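Local coordinates for protein cellulase (Uncultured bacterium, PDB 3WX5) that probably hydrolyses internal beta-1,4-glucosidic bonds of cellulose, as an endoglucanase of glycoside hydrolase family 12, at residues Gln105-Leu110 with Glu191-Asp196; Thr63-Ser68 with Phe223-Gly228; Ser92-Arg97 with Val239-Arg244. All coordinates share one frame; numbering follows the deposited sequence.

How the interactions relate
All three contacts belong to one beta-sandwich, and they occupy different parts of it. Interaction 1 adds the edge strand 191-196 to strand 101-111, interaction 2 ties together the chain just beyond strands 60-65 and 215-225, and interaction 3 packs residues 92-97 on the last strand. Interactions 1 and 3, with centres about 17 Å apart, meet through neighbouring strands 101-111 and 233-243 of one sheet: Gln105 O lies 2.8 Å from Thr240 N, a probable hydrogen bond. Interactions 1 and 2, centres about 23 Å apart, meet through the interior, where Trp108 CZ2 packs 3.8 Å from Phe223 CZ. Interactions 2 and 3, on opposite sides of the chain's centre, do not touch; their nearest atoms are about 14 Å apart.

Interaction 1: residues Gln105-Leu110 with Glu191-Asp196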
ATOM      1  N   GLN A 105      -4.117  -6.284 -11.462  1.00 11.98           N
ATOM      2  CA  GLN A 105      -3.622  -4.988 -11.946  1.00 11.77           C
ATOM      3  C   GLN A 105      -4.298  -3.852 -11.204  1.00 10.15           C
ATOM      4  O   GLN A 105      -5.351  -4.027 -10.592  1.00 11.96           O
ATOM      5  CB  GLN A 105      -3.851  -4.827 -13.452  1.00 14.43           C
ATOM      6  CG  GLN A 105      -5.311  -4.836 -13.866  1.00 19.92           C
ATOM      7  CD  GLN A 105      -5.475  -4.672 -15.381  1.00 32.48           C
ATOM      8  OE1 GLN A 105      -5.005  -5.509 -16.152  1.00 35.11           O
ATOM      9  NE2 GLN A 105      -6.009  -3.523 -15.803  1.00 33.40           N
ATOM     10  N   SER A 106      -3.681  -2.680 -11.277  1.00 10.97           N
ATOM     11  CA  SER A 106      -4.205  -1.539 -10.558  1.00 12.10           C
ATOM     12  C   SER A 106      -3.869  -0.216 -11.240  1.00 12.05           C
ATOM     13  O   SER A 106      -2.863  -0.115 -11.937  1.00 11.96           O
ATOM     14  CB  SER A 106      -3.686  -1.615  -9.129  1.00 11.82           C
ATOM     15  OG  SER A 106      -4.109  -0.508  -8.370  1.00 10.88           O
ATOM     16  N   ASN A 107      -4.799   0.735 -11.159  1.00 12.84           N
ATOM     17  CA  ASN A 107      -4.539   2.140 -11.450  1.00 13.33           C
ATOM     18  C   ASN A 107      -4.391   2.986 -10.184  1.00 11.47           C
ATOM     19  O   ASN A 107      -5.087   2.753  -9.194  1.00 11.29           O
ATOM     20  CB  ASN A 107      -5.685   2.749 -12.285  1.00 12.58           C
ATOM     21  CG  ASN A 107      -6.037   1.933 -13.507  1.00 18.31           C
ATOM     22  OD1 ASN A 107      -5.251   1.128 -13.993  1.00 13.81           O
ATOM     23  ND2 ASN A 107      -7.256   2.140 -14.010  1.00 19.68           N
ATOM     24  N   TRP A 108      -3.597   4.057 -10.265  1.00 10.84           N
ATOM     25  CA  TRP A 108      -3.505   5.011  -9.159  1.00 11.88           C
ATOM     26  C   TRP A 108      -2.879   6.296  -9.679  1.00 13.42           C
ATOM     27  O   TRP A 108      -2.011   6.259 -10.543  1.00 14.27           O
ATOM     28  CB  TRP A 108      -2.627   4.451  -8.026  1.00 11.09           C
ATOM     29  CG  TRP A 108      -2.676   5.279  -6.745  1.00 12.19           C
ATOM     30  CD1 TRP A 108      -3.801   5.777  -6.115  1.00  9.05           C
ATOM     31  CD2 TRP A 108      -1.569   5.595  -5.885  1.00 11.91           C
ATOM     32  NE1 TRP A 108      -3.429   6.504  -4.997  1.00  9.58           N
ATOM     33  CE2 TRP A 108      -2.069   6.391  -4.826  1.00 11.03           C
ATOM     34  CE3 TRP A 108      -0.194   5.309  -5.927  1.00 12.61           C
ATOM     35  CZ2 TRP A 108      -1.264   6.806  -3.759  1.00 11.86           C
ATOM     36  CZ3 TRP A 108       0.617   5.766  -4.882  1.00 13.13           C
ATOM     37  CH2 TRP A 108       0.083   6.530  -3.831  1.00  9.81           C
ATOM     38  N   ARG A 109      -3.266   7.426  -9.095  1.00 12.73           N
ATOM     39  CA  ARG A 109      -2.612   8.696  -9.398  1.00 13.00           C
ATOM     40  C   ARG A 109      -2.305   9.390  -8.076  1.00 13.26           C
ATOM     41  O   ARG A 109      -3.134   9.413  -7.176  1.00 13.65           O
ATOM     42  CB  ARG A 109      -3.525   9.577 -10.245  1.00 14.44           C
ATOM     43  CG  ARG A 109      -2.909  10.919 -10.623  1.00 17.75           C
ATOM     44  CD  ARG A 109      -3.753  11.656 -11.691  1.00 20.92           C
ATOM     45  NE  ARG A 109      -4.988  12.198 -11.124  1.00 24.42           N
ATOM     46  CZ  ARG A 109      -5.047  13.332 -10.426  1.00 28.21           C
ATOM     47  NH1 ARG A 109      -3.945  14.034 -10.196  1.00 32.34           N
ATOM     48  NH2 ARG A 109      -6.196  13.749  -9.929  1.00 32.72           N
ATOM     49  N   LEU A 110      -1.097   9.913  -7.948  1.00 10.85           N
ATOM     50  CA  LEU A 110      -0.730  10.595  -6.725  1.00 12.24           C
ATOM     51  C   LEU A 110      -0.328  12.037  -7.043  1.00 13.27           C
ATOM     52  O   LEU A 110       0.180  12.350  -8.146  1.00 14.74           O
ATOM     53  CB  LEU A 110       0.396   9.841  -6.025  1.00 12.12           C
ATOM     54  CG  LEU A 110       1.703   9.772  -6.844  1.00 13.25           C
ATOM     55  CD1 LEU A 110       2.795  10.610  -6.219  1.00 14.98           C
ATOM     56  CD2 LEU A 110       2.178   8.337  -7.073  1.00 14.07           C
ATOM     57  N   GLU A 191       1.790   8.490 -11.581  0.50  7.04           N
ATOM     58  CA  GLU A 191       0.612   7.723 -11.947  0.50  7.83           C
ATOM     59  C   GLU A 191       1.030   6.374 -12.509  0.50  5.44           C
ATOM     60  O   GLU A 191       2.099   6.238 -13.079  0.50  2.00           O
ATOM     61  CB  GLU A 191      -0.186   8.509 -12.991  1.00 12.84           C
ATOM     62  CG  GLU A 191      -1.450   7.841 -13.491  1.00 26.88           C
ATOM     63  CD  GLU A 191      -2.273   8.766 -14.407  1.00 41.64           C
ATOM     64  OE1 GLU A 191      -1.761   9.849 -14.780  1.00 44.87           O
ATOM     65  OE2 GLU A 191      -3.436   8.423 -14.727  1.00 43.02           O
ATOM     66  N   VAL A 192       0.206   5.358 -12.270  1.00 10.45           N
ATOM     67  CA  VAL A 192       0.325   4.089 -12.960  1.00 10.10           C
ATOM     68  C   VAL A 192      -1.036   3.701 -13.533  1.00 12.13           C
ATOM     69  O   VAL A 192      -2.088   3.981 -12.945  1.00 10.79           O
ATOM     70  CB  VAL A 192       0.834   2.930 -12.026  1.00 10.49           C
ATOM     71  CG1 VAL A 192       2.234   3.228 -11.501  1.00 12.18           C
ATOM     72  CG2 VAL A 192      -0.126   2.706 -10.845  1.00 10.82           C
ATOM     73  N   THR A 193      -0.995   3.137 -14.739  1.00 13.69           N
ATOM     74  CA  THR A 193      -2.192   2.678 -15.434  1.00 15.79           C
ATOM     75  C   THR A 193      -2.028   1.198 -15.756  1.00 14.60           C
ATOM     76  O   THR A 193      -1.051   0.800 -16.425  1.00 12.84           O
ATOM     77  CB  THR A 193      -2.381   3.466 -16.755  1.00 18.35           C
ATOM     78  OG1 THR A 193      -2.465   4.858 -16.438  1.00 22.75           O
ATOM     79  CG2 THR A 193      -3.669   3.029 -17.462  1.00 19.38           C
ATOM     80  N   GLN A 194      -2.932   0.394 -15.195  1.00 11.16           N
ATOM     81  CA  GLN A 194      -2.915  -1.051 -15.346  1.00 13.57           C
ATOM     82  C   GLN A 194      -1.552  -1.629 -14.965  1.00 13.32           C
ATOM     83  O   GLN A 194      -0.991  -2.501 -15.664  1.00 11.65           O
ATOM     84  CB  GLN A 194      -3.310  -1.436 -16.788  1.00 15.61           C
ATOM     85  CG  GLN A 194      -4.735  -0.939 -17.161  1.00 17.04           C
ATOM     86  CD  GLN A 194      -5.047  -1.056 -18.650  1.00 23.19           C
ATOM     87  OE1 GLN A 194      -5.541  -0.112 -19.269  1.00 34.01           O
ATOM     88  NE2 GLN A 194      -4.690  -2.170 -19.235  1.00 18.46           N
ATOM     89  N   LEU A 195      -1.078  -1.230 -13.788  1.00 10.12           N
ATOM     90  CA  LEU A 195       0.183  -1.745 -13.284  1.00 10.50           C
ATOM     91  C   LEU A 195      -0.006  -3.206 -12.990  1.00 10.46           C
ATOM     92  O   LEU A 195      -0.995  -3.585 -12.342  1.00 12.34           O
ATOM     93  CB  LEU A 195       0.606  -1.003 -12.010  1.00  8.95           C
ATOM     94  CG  LEU A 195       1.990  -1.409 -11.480  1.00 12.67           C
ATOM     95  CD1 LEU A 195       3.142  -0.993 -12.463  1.00 12.96           C
ATOM     96  CD2 LEU A 195       2.203  -0.792 -10.122  1.00 14.89           C
ATOM     97  N   ASP A 196       0.889  -4.042 -13.523  1.00  9.00           N
ATOM     98  CA  ASP A 196       0.778  -5.484 -13.330  1.00 11.89           C
ATOM     99  C   ASP A 196       1.327  -5.900 -11.962  1.00 11.78           C
ATOM    100  O   ASP A 196       2.529  -6.142 -11.815  1.00 10.87           O
ATOM    101  CB  ASP A 196       1.508  -6.220 -14.456  1.00 11.99           C
ATOM    102  CG  ASP A 196       1.386  -7.728 -14.357  1.00 16.36           C
ATOM    103  OD1 ASP A 196       0.817  -8.257 -13.368  1.00 11.62           O
ATOM    104  OD2 ASP A 196       1.846  -8.399 -15.308  1.00 16.68           O
TER
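Ser106 and Trp108 pair with Leu195 and Val192 as antiparallel hydrogen-bonded pairs, and between them the register slips by one residue. Each pair is closed by two backbone bonds, such as Val192 N to Trp108 O at 3.0 Å and Leu195 N to Ser106 O at 2.8 Å. The slip is a G1 beta bulge: Gln194 and Leu195 both face Ser106, and Gln194 takes the left-handed conformation, with a positive phi, of its first position. Its N-H is too poorly angled for Ser106 O and goes instead to Asn107 OD1, 2.7 Å from Gln194 N, in a nearly straight bond (160°) tilted from the amide plane. Asparagine suits this place because its short side chain, with CG beside the backbone N (chi1 -51°), brings a carbonyl back to the neighbouring strand. With an alanine here, the Gln194 N-H would probably lose its acceptor and the bulge would be held less firmly.

The bulge lies on the edge strand of the six-stranded sheet of the family 12 jelly-roll sandwich. Inward, Val192 CG2 packs 4.2 Å from Trp108 CB, branched and aromatic side chains filling the interior, while Trp108 NE1 bonds to Ser234. On the other face Gln105 and Gln194 run side by side, pointing the same way with amide planes 12° apart; Gln105 NE2 rests 3.2 Å from Gln194 CG, so the amide lies along aliphatic chain. Farther along that face the extended first part of the Arg109 chain brings CD within 4.1 Å of Glu191 OE1, and the bend beyond it turns the guanidinium off to a salt bridge with Asp236.

Interaction 2: residues Thr63-Ser68 with Phe223-Gly228; sequences TRAEHS and FELWEG
Ser68 and Glu227 form a single backbone bridge, their CA atoms 4.5 Å apart, closed by the bond from Gly228 N to His67 O at 2.9 Å. Gly228 CA also directs a C-H at Ala65 O, at 3.5 Å, and its positive phi (69°) suits a residue without a side chain. The small Ala65 lets the Gly228 carbonyl come close: Ala65 CB is 3.3 Å from Gly228 O, which is buried here without a polar partner.

His67 turns toward the second segment with CG beside its backbone N (chi1 -53°), and Leu225 CD1 meets the edge of its ring, 3.8 Å from His67 CD2. Both ring nitrogens are held, ND1 by Thr47 and NE2 by Gln49, so the imidazole is fixed in rotation. On the outer side one water joins Ser68 OG to Glu227 OE2, donating to the carboxylate 2.7 Å from that oxygen.

Trp226 and Glu227 form a classic beta bulge opposite Arg117. The whole is a join between loops of a jelly-roll sandwich, linking the ends of strands 60-65 and 215-225, which belong to its two different sheets.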
ATOM      1  N   THR A  63      -4.921  16.650   4.831  1.00 14.43           N
ATOM      2  CA  THR A  63      -5.200  18.043   5.178  1.00 15.08           C
ATOM      3  C   THR A  63      -4.461  18.464   6.428  1.00 16.91           C
ATOM      4  O   THR A  63      -4.322  19.666   6.708  1.00 17.25           O
ATOM      5  CB  THR A  63      -6.713  18.310   5.371  1.00 16.00           C
ATOM      6  OG1 THR A  63      -7.206  17.481   6.415  1.00 16.20           O
ATOM      7  CG2 THR A  63      -7.485  18.034   4.077  1.00 15.85           C
ATOM      8  N   ARG A  64      -3.982  17.483   7.186  1.00 14.80           N
ATOM      9  CA  ARG A  64      -3.164  17.763   8.362  1.00 15.42           C
ATOM     10  C   ARG A  64      -2.189  16.622   8.587  1.00 14.13           C
ATOM     11  O   ARG A  64      -2.595  15.465   8.580  1.00 14.72           O
ATOM     12  CB  ARG A  64      -4.055  17.929   9.591  1.00 16.58           C
ATOM     13  CG  ARG A  64      -3.323  18.386  10.851  1.00 19.86           C
ATOM     14  CD  ARG A  64      -4.286  18.453  12.046  1.00 23.57           C
ATOM     15  NE  ARG A  64      -3.585  18.881  13.260  1.00 34.03           N
ATOM     16  CZ  ARG A  64      -4.182  19.133  14.423  1.00 36.91           C
ATOM     17  NH1 ARG A  64      -5.505  19.062  14.514  1.00 41.05           N
ATOM     18  NH2 ARG A  64      -3.461  19.505  15.477  1.00 32.61           N
ATOM     19  N   ALA A  65      -0.901  16.938   8.730  1.00 14.65           N
ATOM     20  CA  ALA A  65       0.068  15.904   9.064  1.00 15.23           C
ATOM     21  C   ALA A  65       1.222  16.465   9.861  1.00 13.86           C
ATOM     22  O   ALA A  65       2.114  17.087   9.315  1.00 16.18           O
ATOM     23  CB  ALA A  65       0.582  15.196   7.781  1.00 14.64           C
ATOM     24  N   GLU A  66       1.198  16.242  11.166  1.00 15.11           N
ATOM     25  CA  GLU A  66       2.199  16.832  12.025  1.00 16.48           C
ATOM     26  C   GLU A  66       3.308  15.894  12.457  1.00 17.12           C
ATOM     27  O   GLU A  66       3.958  16.117  13.479  1.00 15.27           O
ATOM     28  CB  GLU A  66       1.517  17.479  13.220  1.00 16.50           C
ATOM     29  CG  GLU A  66       0.629  18.612  12.720  1.00 22.11           C
ATOM     30  CD  GLU A  66      -0.171  19.258  13.822  1.00 34.20           C
ATOM     31  OE1 GLU A  66      -0.069  18.797  14.988  1.00 33.29           O
ATOM     32  OE2 GLU A  66      -0.866  20.254  13.519  1.00 34.01           O
ATOM     33  N   HIS A  67       3.647  14.945  11.595  1.00 14.18           N
ATOM     34  CA  HIS A  67       4.558  13.897  12.006  1.00 12.59           C
ATOM     35  C   HIS A  67       5.979  14.397  12.010  1.00 12.06           C
ATOM     36  O   HIS A  67       6.383  15.191  11.137  1.00 12.28           O
ATOM     37  CB  HIS A  67       4.433  12.683  11.081  1.00 12.51           C
ATOM     38  CG  HIS A  67       3.036  12.197  10.937  1.00 11.50           C
ATOM     39  ND1 HIS A  67       2.252  11.890  12.025  1.00 14.45           N
ATOM     40  CD2 HIS A  67       2.250  12.037   9.844  1.00  7.79           C
ATOM     41  CE1 HIS A  67       1.036  11.570  11.611  1.00 12.31           C
ATOM     42  NE2 HIS A  67       1.032  11.575  10.287  1.00 10.99           N
ATOM     43  N   SER A  68       6.748  13.933  12.990  1.00 10.60           N
ATOM     44  CA  SER A  68       8.195  14.150  12.961  1.00 14.00           C
ATOM     45  C   SER A  68       8.846  13.003  13.716  1.00 14.52           C
ATOM     46  O   SER A  68       9.139  13.123  14.919  1.00 14.34           O
ATOM     47  CB  SER A  68       8.575  15.490  13.611  1.00 14.81           C
ATOM     48  OG  SER A  68       9.991  15.733  13.463  1.00 16.62           O
ATOM     49  N   PHE A 223       0.558   6.543   1.404  1.00 10.16           N
ATOM     50  CA  PHE A 223       1.809   7.282   1.587  1.00 11.16           C
ATOM     51  C   PHE A 223       2.370   6.862   2.934  1.00 12.25           C
ATOM     52  O   PHE A 223       1.711   7.052   3.961  1.00 11.47           O
ATOM     53  CB  PHE A 223       1.528   8.789   1.610  1.00 10.82           C
ATOM     54  CG  PHE A 223       0.798   9.285   0.376  1.00 10.85           C
ATOM     55  CD1 PHE A 223       1.503   9.523  -0.798  1.00 10.49           C
ATOM     56  CD2 PHE A 223      -0.596   9.427   0.371  1.00 14.59           C
ATOM     57  CE1 PHE A 223       0.850   9.954  -1.951  1.00 12.45           C
ATOM     58  CE2 PHE A 223      -1.274   9.834  -0.801  1.00 12.31           C
ATOM     59  CZ  PHE A 223      -0.542  10.118  -1.948  1.00 10.85           C
ATOM     60  N   GLU A 224       3.588   6.330   2.967  1.00  9.05           N
ATOM     61  CA  GLU A 224       4.224   6.203   4.274  1.00  9.50           C
ATOM     62  C   GLU A 224       4.766   7.569   4.670  1.00 11.20           C
ATOM     63  O   GLU A 224       5.526   8.192   3.921  1.00  9.48           O
ATOM     64  CB  GLU A 224       5.332   5.146   4.281  1.00 11.29           C
ATOM     65  CG  GLU A 224       4.837   3.719   4.001  1.00 12.91           C
ATOM     66  CD  GLU A 224       5.904   2.667   4.289  1.00 16.77           C
ATOM     67  OE1 GLU A 224       6.956   2.655   3.610  1.00 13.32           O
ATOM     68  OE2 GLU A 224       5.718   1.880   5.236  1.00 15.47           O
ATOM     69  N   LEU A 225       4.428   8.015   5.874  1.00  9.04           N
ATOM     70  CA  LEU A 225       4.848   9.346   6.307  1.00 10.49           C
ATOM     71  C   LEU A 225       5.866   9.214   7.445  1.00 11.36           C
ATOM     72  O   LEU A 225       5.591   8.560   8.443  1.00 10.85           O
ATOM     73  CB  LEU A 225       3.632  10.137   6.783  1.00 10.42           C
ATOM     74  CG  LEU A 225       2.538  10.280   5.728  1.00 14.49           C
ATOM     75  CD1 LEU A 225       1.384  11.069   6.295  1.00 11.13           C
ATOM     76  CD2 LEU A 225       3.102  10.909   4.434  1.00 14.43           C
ATOM     77  N   TRP A 226       7.058   9.798   7.273  1.00  9.88           N
ATOM     78  CA  TRP A 226       7.988   9.937   8.384  1.00  9.64           C
ATOM     79  C   TRP A 226       7.906  11.354   8.984  1.00 12.33           C
ATOM     80  O   TRP A 226       8.017  11.538  10.195  1.00 11.92           O
ATOM     81  CB  TRP A 226       9.421   9.676   7.938  1.00 10.64           C
ATOM     82  CG  TRP A 226       9.754   8.223   7.609  1.00  9.03           C
ATOM     83  CD1 TRP A 226      10.489   7.356   8.373  1.00  8.83           C
ATOM     84  CD2 TRP A 226       9.529   7.563   6.359  1.00  7.81           C
ATOM     85  NE1 TRP A 226      10.697   6.177   7.687  1.00  9.63           N
ATOM     86  CE2 TRP A 226      10.140   6.294   6.437  1.00  9.15           C
ATOM     87  CE3 TRP A 226       8.827   7.906   5.194  1.00  8.73           C
ATOM     88  CZ2 TRP A 226      10.062   5.359   5.404  1.00 10.18           C
ATOM     89  CZ3 TRP A 226       8.771   6.970   4.155  1.00  8.69           C
ATOM     90  CH2 TRP A 226       9.414   5.728   4.265  1.00 12.25           C
ATOM     91  N   GLU A 227       7.747  12.356   8.112  1.00 10.99           N
ATOM     92  CA  GLU A 227       7.784  13.756   8.541  1.00 14.67           C
ATOM     93  C   GLU A 227       6.808  14.511   7.651  1.00 14.24           C
ATOM     94  O   GLU A 227       6.896  14.420   6.429  1.00 12.66           O
ATOM     95  CB  GLU A 227       9.199  14.301   8.355  1.00 14.38           C
ATOM     96  CG  GLU A 227       9.608  15.440   9.272  1.00 27.19           C
ATOM     97  CD  GLU A 227      11.140  15.561   9.298  1.00 35.77           C
ATOM     98  OE1 GLU A 227      11.691  15.903   8.248  1.00 32.28           O
ATOM     99  OE2 GLU A 227      11.799  15.082  10.256  1.00 41.20           O
ATOM    100  N   GLY A 228       5.834  15.191   8.250  1.00 14.06           N
ATOM    101  CA  GLY A 228       4.897  15.998   7.444  1.00 13.35           C
ATOM    102  C   GLY A 228       3.960  15.177   6.577  1.00 14.72           C
ATOM    103  O   GLY A 228       3.562  14.068   6.950  1.00 13.92           O
TER
HETATM  104  O   HOH W   1      11.659  13.695  12.550  1.00 24.38           O

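Interaction 3: residues Ser92-Arg97 with Val239-Arg244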
ATOM      1  N   SER A  92     -14.500  -8.694  -2.202  1.00 12.36           N
ATOM      2  CA  SER A  92     -13.165  -8.354  -2.737  1.00 13.85           C
ATOM      3  C   SER A  92     -12.549  -9.476  -3.568  1.00 15.43           C
ATOM      4  O   SER A  92     -11.676  -9.234  -4.421  1.00 15.02           O
ATOM      5  CB  SER A  92     -12.208  -7.996  -1.601  1.00 11.51           C
ATOM      6  OG  SER A  92     -11.829  -9.164  -0.888  1.00 13.25           O
ATOM      7  N   GLY A  93     -13.024 -10.700  -3.339  1.00 16.15           N
ATOM      8  CA  GLY A  93     -12.391 -11.884  -3.919  1.00 19.38           C
ATOM      9  C   GLY A  93     -11.135 -12.329  -3.184  1.00 18.39           C
ATOM     10  O   GLY A  93     -10.458 -13.272  -3.616  1.00 18.23           O
ATOM     11  N   LEU A  94     -10.798 -11.630  -2.102  1.00 16.47           N
ATOM     12  CA  LEU A  94      -9.687 -12.038  -1.239  1.00 15.31           C
ATOM     13  C   LEU A  94     -10.202 -12.503   0.128  1.00 17.52           C
ATOM     14  O   LEU A  94     -11.302 -12.123   0.530  1.00 16.17           O
ATOM     15  CB  LEU A  94      -8.674 -10.891  -1.080  1.00 16.76           C
ATOM     16  CG  LEU A  94      -8.111 -10.286  -2.373  1.00 14.57           C
ATOM     17  CD1 LEU A  94      -7.380  -8.957  -2.035  1.00 13.48           C
ATOM     18  CD2 LEU A  94      -7.152 -11.259  -3.063  1.00 13.21           C
ATOM     19  N   PRO A  95      -9.403 -13.300   0.859  1.00 16.48           N
ATOM     20  CA  PRO A  95      -8.059 -13.698   0.463  1.00 16.63           C
ATOM     21  C   PRO A  95      -8.076 -14.811  -0.593  1.00 18.61           C
ATOM     22  O   PRO A  95      -9.060 -15.547  -0.729  1.00 17.30           O
ATOM     23  CB  PRO A  95      -7.430 -14.189   1.775  1.00 16.62           C
ATOM     24  CG  PRO A  95      -8.569 -14.641   2.593  1.00 21.82           C
ATOM     25  CD  PRO A  95      -9.702 -13.690   2.254  1.00 18.76           C
ATOM     26  N   LEU A  96      -7.011 -14.875  -1.378  1.00 15.58           N
ATOM     27  CA  LEU A  96      -6.894 -15.823  -2.475  1.00 14.52           C
ATOM     28  C   LEU A  96      -5.449 -16.273  -2.505  1.00 13.97           C
ATOM     29  O   LEU A  96      -4.532 -15.447  -2.370  1.00 12.66           O
ATOM     30  CB  LEU A  96      -7.231 -15.139  -3.791  1.00 12.74           C
ATOM     31  CG  LEU A  96      -7.120 -16.021  -5.040  1.00 18.81           C
ATOM     32  CD1 LEU A  96      -8.200 -17.118  -5.011  1.00 15.59           C
ATOM     33  CD2 LEU A  96      -7.271 -15.170  -6.300  1.00 22.98           C
ATOM     34  N   ARG A  97      -5.231 -17.574  -2.672  1.00 12.81           N
ATOM     35  CA  ARG A  97      -3.876 -18.094  -2.636  1.00 13.07           C
ATOM     36  C   ARG A  97      -3.065 -17.517  -3.788  1.00 11.66           C
ATOM     37  O   ARG A  97      -3.569 -17.389  -4.905  1.00 11.28           O
ATOM     38  CB  ARG A  97      -3.902 -19.621  -2.733  1.00 13.20           C
ATOM     39  CG  ARG A  97      -3.206 -20.244  -1.585  1.00 14.37           C
ATOM     40  CD  ARG A  97      -3.503 -21.712  -1.443  1.00 17.60           C
ATOM     41  NE  ARG A  97      -2.996 -22.167  -0.154  1.00 17.92           N
ATOM     42  CZ  ARG A  97      -3.427 -23.265   0.442  1.00 20.23           C
ATOM     43  NH1 ARG A  97      -4.323 -24.014  -0.180  1.00 17.21           N
ATOM     44  NH2 ARG A  97      -2.948 -23.615   1.632  1.00 18.80           N
ATOM     45  N   VAL A 239      -8.511  -1.486  -8.486  1.00 11.05           N
ATOM     46  CA  VAL A 239      -7.819  -2.773  -8.507  1.00 12.01           C
ATOM     47  C   VAL A 239      -8.661  -3.759  -9.272  1.00 13.21           C
ATOM     48  O   VAL A 239      -9.885  -3.751  -9.125  1.00 15.00           O
ATOM     49  CB  VAL A 239      -7.615  -3.322  -7.095  1.00 10.65           C
ATOM     50  CG1 VAL A 239      -7.016  -4.735  -7.190  1.00 13.66           C
ATOM     51  CG2 VAL A 239      -6.696  -2.385  -6.295  1.00 13.79           C
ATOM     52  N   THR A 240      -8.031  -4.549 -10.146  1.00 13.23           N
ATOM     53  CA  THR A 240      -8.763  -5.605 -10.857  1.00 12.92           C
ATOM     54  C   THR A 240      -8.101  -6.959 -10.628  1.00 14.06           C
ATOM     55  O   THR A 240      -6.933  -7.168 -10.985  1.00 12.05           O
ATOM     56  CB  THR A 240      -8.863  -5.342 -12.381  1.00 10.76           C
ATOM     57  OG1 THR A 240      -9.494  -4.076 -12.612  1.00 14.27           O
ATOM     58  CG2 THR A 240      -9.735  -6.446 -13.049  1.00 15.27           C
ATOM     59  N   LEU A 241      -8.840  -7.864 -10.001  1.00 14.56           N
ATOM     60  CA  LEU A 241      -8.306  -9.165  -9.631  1.00 14.39           C
ATOM     61  C   LEU A 241      -9.028 -10.260 -10.424  1.00 14.84           C
ATOM     62  O   LEU A 241     -10.263 -10.293 -10.466  1.00 12.60           O
ATOM     63  CB  LEU A 241      -8.490  -9.411  -8.132  1.00 15.74           C
ATOM     64  CG  LEU A 241      -8.325 -10.845  -7.584  1.00 16.81           C
ATOM     65  CD1 LEU A 241      -6.861 -11.322  -7.693  1.00 16.26           C
ATOM     66  CD2 LEU A 241      -8.808 -10.934  -6.130  1.00 15.58           C
ATOM     67  N   THR A 242      -8.255 -11.208 -10.935  1.00 14.90           N
ATOM     68  CA  THR A 242      -8.821 -12.389 -11.576  1.00 16.17           C
ATOM     69  C   THR A 242      -8.248 -13.659 -10.978  1.00 15.30           C
ATOM     70  O   THR A 242      -7.027 -13.835 -10.929  1.00 14.30           O
ATOM     71  CB  THR A 242      -8.542 -12.387 -13.098  1.00 16.72           C
ATOM     72  OG1 THR A 242      -8.823 -11.071 -13.619  1.00 24.70           O
ATOM     73  CG2 THR A 242      -9.448 -13.394 -13.770  1.00 20.67           C
ATOM     74  N   ALA A 243      -9.135 -14.570 -10.591  1.00 14.16           N
ATOM     75  CA  ALA A 243      -8.712 -15.844 -10.009  1.00 17.21           C
ATOM     76  C   ALA A 243      -8.546 -16.874 -11.129  1.00 16.93           C
ATOM     77  O   ALA A 243      -9.253 -16.803 -12.152  1.00 18.22           O
ATOM     78  CB  ALA A 243      -9.771 -16.334  -8.989  1.00 17.05           C
ATOM     79  N   ARG A 244      -7.680 -17.861 -10.922  1.00 15.61           N
ATOM     80  CA  ARG A 244      -7.519 -18.959 -11.888  1.00 16.97           C
ATOM     81  C   ARG A 244      -8.802 -19.823 -11.913  1.00 20.22           C
ATOM     82  O   ARG A 244      -9.503 -19.882 -10.893  1.00 22.94           O
ATOM     83  CB  ARG A 244      -6.335 -19.836 -11.505  1.00 18.74           C
ATOM     84  CG  ARG A 244      -4.977 -19.155 -11.639  1.00 15.45           C
ATOM     85  CD  ARG A 244      -3.836 -20.162 -11.534  1.00 15.96           C
ATOM     86  NE  ARG A 244      -2.543 -19.479 -11.480  1.00 13.96           N
ATOM     87  CZ  ARG A 244      -1.875 -19.022 -12.536  1.00 16.28           C
ATOM     88  NH1 ARG A 244      -2.299 -19.273 -13.788  1.00 15.84           N
ATOM     89  NH2 ARG A 244      -0.687 -18.437 -12.346  1.00 18.18           N
TER
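Leu241 is the main bump of this contact, and the turn at Ser92-Leu94 is the hollow that receives it. With CG anti to the backbone N (chi1 165°), its CD2 methyl is carried up from the strand into the bend, where it lies 3.7 Å from Ser92 O and 3.8 Å from Gly93 O. Leu94 closes one flank: its side chain crosses that of Leu241 at a slant, bringing Leu94 CD2 to within 3.5 Å of Leu241 CD2, a close methyl-methyl contact.

The bend itself is shaped by an ST turn, in which Ser92 OG accepts the N-H of Leu94 at 2.9 Å from Leu94 N. Gly93 follows with a positive phi, and a beta carbon there would come up tightly against Leu241 CD2, so the missing side chain makes room for the leucine. A cis peptide before Pro95 then redirects the chain, and the proline itself points away from the contact.

Leu96 is the second bump, coming from the other segment. Its CD2 sits over the strand between two alternate residues, 4.1 Å from Leu241 CD1 and 3.9 Å from Ala243 CB; alanine suits this place because a small methyl leaves the leucine space to settle. Ile101 also touches Leu96, and Leu94 is packed on Leu81 and Leu216.

The two segments meet largely through apolar side chains, near the outside of the protein. Strand 96-97 pairs with strand 215-225 in one sheet while 239-243 belongs to the other, so this is leucine packing between the facing sheets at the rim of a jelly-roll beta-sandwich.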